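Local coordinates for protein osa (Shigella flexneri, PDB 4O7K), which acts as a plasmid fertility inhibition factor of the ParB/Srx superfamily and suppresses the oncogenicity of Agrobacterium tumefaciens, at residues L120-V134 with V156-H170. The protein carries 1 engineered substitution. Numbering follows the deposited sequence.
With IPA (isopropyl alcohol), chain F.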
loop_
_atom_site.group_PDB
_atom_site.type_symbol
_atom_site.label_atom_id
_atom_site.label_comp_id
_atom_site.label_asym_id
_atom_site.label_seq_id
_atom_site.Cartn_x
_atom_site.Cartn_y
_atom_site.Cartn_z
ATOM N N LEU A 120 -6.072 -0.642 7.263
ATOM C CA LEU A 120 -5.507 -0.130 6.022
ATOM C C LEU A 120 -4.929 1.273 6.181
ATOM O O LEU A 120 -5.372 2.046 7.022
ATOM C CB LEU A 120 -6.573 -0.100 4.928
ATOM C CG LEU A 120 -7.193 -1.457 4.576
ATOM C CD1 LEU A 120 -8.160 -1.266 3.412
ATOM C CD2 LEU A 120 -6.096 -2.437 4.240
ATOM N N ALA A 121 -3.949 1.577 5.340
ATOM C CA ALA A 121 -3.452 2.933 5.155
ATOM C C ALA A 121 -4.472 3.786 4.419
ATOM O O ALA A 121 -5.219 3.293 3.561
ATOM C CB ALA A 121 -2.148 2.909 4.388
ATOM N N ASP A 122 -4.493 5.066 4.762
ATOM C CA ASP A 122 -5.296 6.073 4.063
ATOM C C ASP A 122 -4.384 6.952 3.215
ATOM O O ASP A 122 -3.547 7.679 3.747
ATOM C CB ASP A 122 -6.068 6.921 5.065
ATOM C CG ASP A 122 -7.107 6.117 5.822
ATOM O OD1 ASP A 122 -8.242 5.992 5.318
ATOM O OD2 ASP A 122 -6.786 5.611 6.920
ATOM N N VAL A 123 -4.519 6.856 1.895
ATOM C CA VAL A 123 -3.611 7.560 0.998
ATOM C C VAL A 123 -4.382 8.454 0.033
ATOM O O VAL A 123 -5.611 8.436 -0.013
ATOM C CB VAL A 123 -2.733 6.590 0.178
ATOM C CG1 VAL A 123 -1.947 5.647 1.109
ATOM C CG2 VAL A 123 -3.597 5.809 -0.796
ATOM N N SER A 124 -3.638 9.233 -0.743
ATOM C CA SER A 124 -4.243 10.164 -1.673
ATOM C C SER A 124 -3.352 10.360 -2.883
ATOM O O SER A 124 -2.129 10.392 -2.761
ATOM C CB SER A 124 -4.503 11.507 -0.984
ATOM O OG SER A 124 -5.303 11.335 0.171
ATOM N N PRO A 125 -3.963 10.495 -4.066
ATOM C CA PRO A 125 -3.196 10.904 -5.237
ATOM C C PRO A 125 -2.831 12.375 -5.079
ATOM O O PRO A 125 -3.575 13.100 -4.417
ATOM C CB PRO A 125 -4.175 10.706 -6.390
ATOM C CG PRO A 125 -5.520 10.854 -5.758
ATOM C CD PRO A 125 -5.392 10.323 -4.362
ATOM N N THR A 126 -1.720 12.807 -5.664
ATOM C CA THR A 126 -1.337 14.209 -5.591
ATOM C C THR A 126 -0.403 14.542 -6.751
ATOM O O THR A 126 -0.049 13.672 -7.552
ATOM C CB THR A 126 -0.673 14.553 -4.213
ATOM O OG1 THR A 126 -0.598 15.980 -4.040
ATOM C CG2 THR A 126 0.713 13.931 -4.077
ATOM N N MET A 127 -0.019 15.814 -6.841
ATOM C CA MET A 127 0.842 16.304 -7.910
ATOM C C MET A 127 2.077 16.943 -7.282
ATOM O O MET A 127 1.963 17.776 -6.385
ATOM C CB MET A 127 0.083 17.308 -8.791
ATOM C CG MET A 127 0.797 17.750 -10.070
ATOM S SD MET A 127 2.049 19.017 -9.781
ATOM C CE MET A 127 1.034 20.336 -9.141
ATOM N N ILE A 128 3.252 16.531 -7.745
ATOM C CA ILE A 128 4.518 17.041 -7.235
ATOM C C ILE A 128 5.381 17.404 -8.424
ATOM O O ILE A 128 5.636 16.557 -9.275
ATOM C CB ILE A 128 5.263 16.006 -6.363
ATOM C CG1 ILE A 128 4.490 15.730 -5.065
ATOM C CG2 ILE A 128 6.681 16.485 -6.061
ATOM C CD1 ILE A 128 4.428 16.904 -4.101
ATOM N N LEU A 129 5.797 18.671 -8.494
ATOM C CA LEU A 129 6.651 19.158 -9.582
ATOM C C LEU A 129 6.170 18.699 -10.951
ATOM O O LEU A 129 6.954 18.224 -11.772
ATOM C CB LEU A 129 8.099 18.709 -9.364
ATOM C CG LEU A 129 8.745 19.321 -8.119
ATOM C CD1 LEU A 129 10.169 18.813 -7.955
ATOM C CD2 LEU A 129 8.710 20.850 -8.178
ATOM N N GLY A 130 4.872 18.803 -11.178
ATOM C CA GLY A 130 4.309 18.434 -12.458
ATOM C C GLY A 130 4.168 16.946 -12.725
ATOM O O GLY A 130 3.915 16.567 -13.865
ATOM N N HIS A 131 4.329 16.094 -11.709
ATOM C CA HIS A 131 4.079 14.662 -11.921
ATOM C C HIS A 131 3.192 14.017 -10.856
ATOM O O HIS A 131 2.999 14.544 -9.760
ATOM C CB HIS A 131 5.400 13.874 -12.032
ATOM C CG HIS A 131 6.306 13.998 -10.845
ATOM N ND1 HIS A 131 7.445 14.772 -10.857
ATOM C CD2 HIS A 131 6.260 13.421 -9.616
ATOM C CE1 HIS A 131 8.057 14.681 -9.687
ATOM N NE2 HIS A 131 7.355 13.873 -8.915
ATOM N N PHE A 132 2.638 12.867 -11.209
ATOM C CA PHE A 132 1.773 12.125 -10.308
ATOM C C PHE A 132 2.565 11.570 -9.126
ATOM O O PHE A 132 3.698 11.121 -9.288
ATOM C CB PHE A 132 1.078 10.982 -11.052
ATOM C CG PHE A 132 0.141 10.210 -10.193
ATOM C CD1 PHE A 132 -1.166 10.635 -10.025
ATOM C CD2 PHE A 132 0.574 9.079 -9.508
ATOM C CE1 PHE A 132 -2.034 9.938 -9.208
ATOM C CE2 PHE A 132 -0.287 8.382 -8.691
ATOM C CZ PHE A 132 -1.598 8.812 -8.542
ATOM N N ALA A 133 1.960 11.592 -7.942
ATOM C CA ALA A 133 2.554 10.948 -6.782
ATOM C C ALA A 133 1.476 10.502 -5.804
ATOM O O ALA A 133 0.309 10.852 -5.949
ATOM C CB ALA A 133 3.551 11.895 -6.084
ATOM N N VAL A 134 1.872 9.711 -4.812
ATOM C CA VAL A 134 0.947 9.367 -3.741
ATOM C C VAL A 134 1.466 9.898 -2.414
ATOM O O VAL A 134 2.669 9.907 -2.148
ATOM C CB VAL A 134 0.700 7.842 -3.634
ATOM C CG1 VAL A 134 0.081 7.317 -4.913
ATOM C CG2 VAL A 134 1.979 7.103 -3.330
ATOM N N VAL A 156 -5.569 -0.286 -0.120
ATOM C CA VAL A 156 -5.401 0.989 0.569
ATOM C C VAL A 156 -6.744 1.701 0.511
ATOM O O VAL A 156 -7.624 1.322 -0.268
ATOM C CB VAL A 156 -4.301 1.872 -0.058
ATOM C CG1 VAL A 156 -2.926 1.232 0.092
ATOM C CG2 VAL A 156 -4.611 2.156 -1.529
ATOM N N LEU A 157 -6.895 2.722 1.343
ATOM C CA LEU A 157 -8.141 3.478 1.452
ATOM C C LEU A 157 -8.008 4.871 0.847
ATOM O O LEU A 157 -6.997 5.535 1.031
ATOM C CB LEU A 157 -8.558 3.602 2.920
ATOM C CG LEU A 157 -9.085 2.330 3.586
ATOM C CD1 LEU A 157 -9.205 2.565 5.079
ATOM C CD2 LEU A 157 -10.443 1.988 2.987
ATOM N N SER A 158 -9.048 5.291 0.133
ATOM C CA SER A 158 -9.091 6.585 -0.525
ATOM C C SER A 158 -10.391 7.288 -0.166
ATOM O O SER A 158 -11.430 6.651 0.006
ATOM C CB SER A 158 -8.959 6.412 -2.036
ATOM O OG SER A 158 -9.241 7.610 -2.724
ATOM N N ARG A 159 -10.321 8.614 -0.087
ATOM C CA ARG A 159 -11.365 9.451 0.493
ATOM C C ARG A 159 -12.641 9.517 -0.349
ATOM O O ARG A 159 -13.727 9.762 0.178
ATOM C CB ARG A 159 -10.791 10.870 0.689
ATOM C CG ARG A 159 -11.206 11.619 1.947
ATOM C CD ARG A 159 -10.450 12.960 2.042
ATOM N NE ARG A 159 -8.998 12.757 2.117
ATOM C CZ ARG A 159 -8.078 13.505 1.498
ATOM N NH1 ARG A 159 -8.432 14.538 0.736
ATOM N NH2 ARG A 159 -6.790 13.211 1.641
ATOM N N ASP A 160 -12.510 9.330 -1.657
ATOM C CA ASP A 160 -13.635 9.534 -2.571
ATOM C C ASP A 160 -13.433 8.825 -3.909
ATOM O O ASP A 160 -12.333 8.366 -4.224
ATOM C CB ASP A 160 -13.861 11.036 -2.806
ATOM C CG ASP A 160 -12.619 11.730 -3.323
ATOM O OD1 ASP A 160 -12.321 11.623 -4.527
ATOM O OD2 ASP A 160 -11.931 12.377 -2.516
ATOM N N GLU A 161 -14.501 8.742 -4.697
ATOM C CA GLU A 161 -14.476 7.916 -5.895
ATOM C C GLU A 161 -13.431 8.381 -6.907
ATOM O O GLU A 161 -12.656 7.558 -7.412
ATOM C CB GLU A 161 -15.851 7.874 -6.562
ATOM C CG GLU A 161 -15.916 6.861 -7.693
ATOM C CD GLU A 161 -17.323 6.642 -8.214
ATOM O OE1 GLU A 161 -18.178 7.525 -8.014
ATOM O OE2 GLU A 161 -17.570 5.584 -8.822
ATOM N N ALA A 162 -13.388 9.686 -7.186
ATOM C CA ALA A 162 -12.466 10.195 -8.192
ATOM C C ALA A 162 -11.019 9.971 -7.782
ATOM O O ALA A 162 -10.191 9.587 -8.601
ATOM C CB ALA A 162 -12.711 11.666 -8.446
ATOM N N SER A 163 -10.720 10.234 -6.516
ATOM C CA SER A 163 -9.387 9.994 -5.978
ATOM C C SER A 163 -9.036 8.517 -6.103
ATOM O O SER A 163 -7.912 8.171 -6.457
ATOM C CB SER A 163 -9.303 10.431 -4.511
ATOM O OG SER A 163 -9.527 11.837 -4.373
ATOM N N ALA A 164 -10.011 7.656 -5.825
ATOM C CA ALA A 164 -9.804 6.215 -5.889
ATOM C C ALA A 164 -9.561 5.777 -7.328
ATOM O O ALA A 164 -8.687 4.960 -7.595
ATOM C CB ALA A 164 -11.002 5.470 -5.296
ATOM N N VAL A 165 -10.308 6.353 -8.263
ATOM C CA VAL A 165 -10.142 5.970 -9.657
ATOM C C VAL A 165 -8.774 6.425 -10.175
ATOM O O VAL A 165 -8.116 5.691 -10.924
ATOM C CB VAL A 165 -11.289 6.531 -10.539
ATOM C CG1 VAL A 165 -10.955 6.383 -12.019
ATOM C CG2 VAL A 165 -12.593 5.798 -10.222
ATOM N N MET A 166 -8.337 7.612 -9.749
ATOM C CA MET A 166 -7.010 8.125 -10.083
ATOM C C MET A 166 -5.889 7.232 -9.543
ATOM O O MET A 166 -4.930 6.931 -10.254
ATOM C CB MET A 166 -6.842 9.549 -9.532
ATOM C CG MET A 166 -5.856 10.374 -10.297
ATOM S SD MET A 166 -5.801 12.048 -9.592
ATOM C CE MET A 166 -7.533 12.487 -9.582
ATOM N N LEU A 167 -6.003 6.819 -8.282
ATOM C CA LEU A 167 -5.061 5.850 -7.723
ATOM C C LEU A 167 -5.044 4.550 -8.542
ATOM O O LEU A 167 -3.980 4.067 -8.953
ATOM C CB LEU A 167 -5.408 5.546 -6.263
ATOM C CG LEU A 167 -5.063 6.664 -5.274
ATOM C CD1 LEU A 167 -5.786 6.454 -3.944
ATOM C CD2 LEU A 167 -3.559 6.755 -5.058
ATOM N N ALA A 168 -6.224 3.986 -8.778
ATOM C CA ALA A 168 -6.329 2.756 -9.557
ATOM C C ALA A 168 -5.674 2.921 -10.935
ATOM O O ALA A 168 -4.930 2.049 -11.375
ATOM C CB ALA A 168 -7.791 2.339 -9.698
ATOM N N GLU A 169 -5.916 4.062 -11.585
ATOM C CA GLU A 169 -5.288 4.354 -12.874
ATOM C C GLU A 169 -3.769 4.204 -12.846
ATOM O O GLU A 169 -3.187 3.525 -13.693
ATOM C CB GLU A 169 -5.623 5.778 -13.334
ATOM C CG GLU A 169 -4.892 6.175 -14.610
ATOM C CD GLU A 169 -5.127 7.625 -15.005
ATOM O OE1 GLU A 169 -5.984 8.286 -14.388
ATOM O OE2 GLU A 169 -4.444 8.107 -15.929
ATOM N N HIS A 170 -3.122 4.843 -11.876
ATOM C CA HIS A 170 -1.664 4.885 -11.855
ATOM C C HIS A 170 -1.007 3.695 -11.152
ATOM O O HIS A 170 0.065 3.268 -11.559
ATOM C CB HIS A 170 -1.198 6.194 -11.206
ATOM C CG HIS A 170 -1.523 7.409 -12.017
ATOM N ND1 HIS A 170 -0.663 7.920 -12.965
ATOM C CD2 HIS A 170 -2.626 8.197 -12.047
ATOM C CE1 HIS A 170 -1.216 8.981 -13.534
ATOM N NE2 HIS A 170 -2.410 9.164 -13.000
HETATM C C1 IPA F . 3.677 8.343 -13.767
HETATM C C2 IPA F . 2.489 7.542 -14.285
HETATM C C3 IPA F . 2.958 6.224 -14.896
HETATM O O2 IPA F . 1.616 7.258 -13.214
HETATM O O HOH W 1 -7.843 9.689 -1.079
#
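Phe132 swings its ring out with CG anti to the backbone N (chi1 -178°), while His170 turns its CG anti to its own carbonyl carbon (chi1 -67°), and the two rings meet face to face. Their centroids lie 3.7 Å apart and the planes are inclined by 9°; CB of each residue also rests over the other ring in a CH-pi contact. O2 of an isopropanol, probably from the crystallisation liquor, lies implausibly close to His170 ND1 at the edge of the imidazole, so a bond there is doubtful. Leu167 packs against side chains of both hairpin strands: CD2 reaches Val134 CG1 at 3.7 Å and lies near the edge of the Phe132 ring, close to its plane, CD1 meets Val123 CG2 at 3.9 Å, and CG packs on Pro125 CD. Met166 brings SD to 3.8 Å from Pro125 CB. Farther along, Leu157 bonds through its N to Ala121 O (2.8 Å) and accepts from Val123 N at its O (2.9 Å), a single beta bridge opposite Asp122. A water donates to Val123 O and accepts from Arg159 N, continuing the link beyond the bridge. Asp160 N-caps the helix, OD1 taking both Ser163 N and Ser163 OG. Helix 161-171 packs across one face of the hairpin of strands 118-128 and 131-136, and strand 153-158 joins this mixed sheet to the three-stranded one, with Phe76 of helix 73-81 against Val123 and Val156.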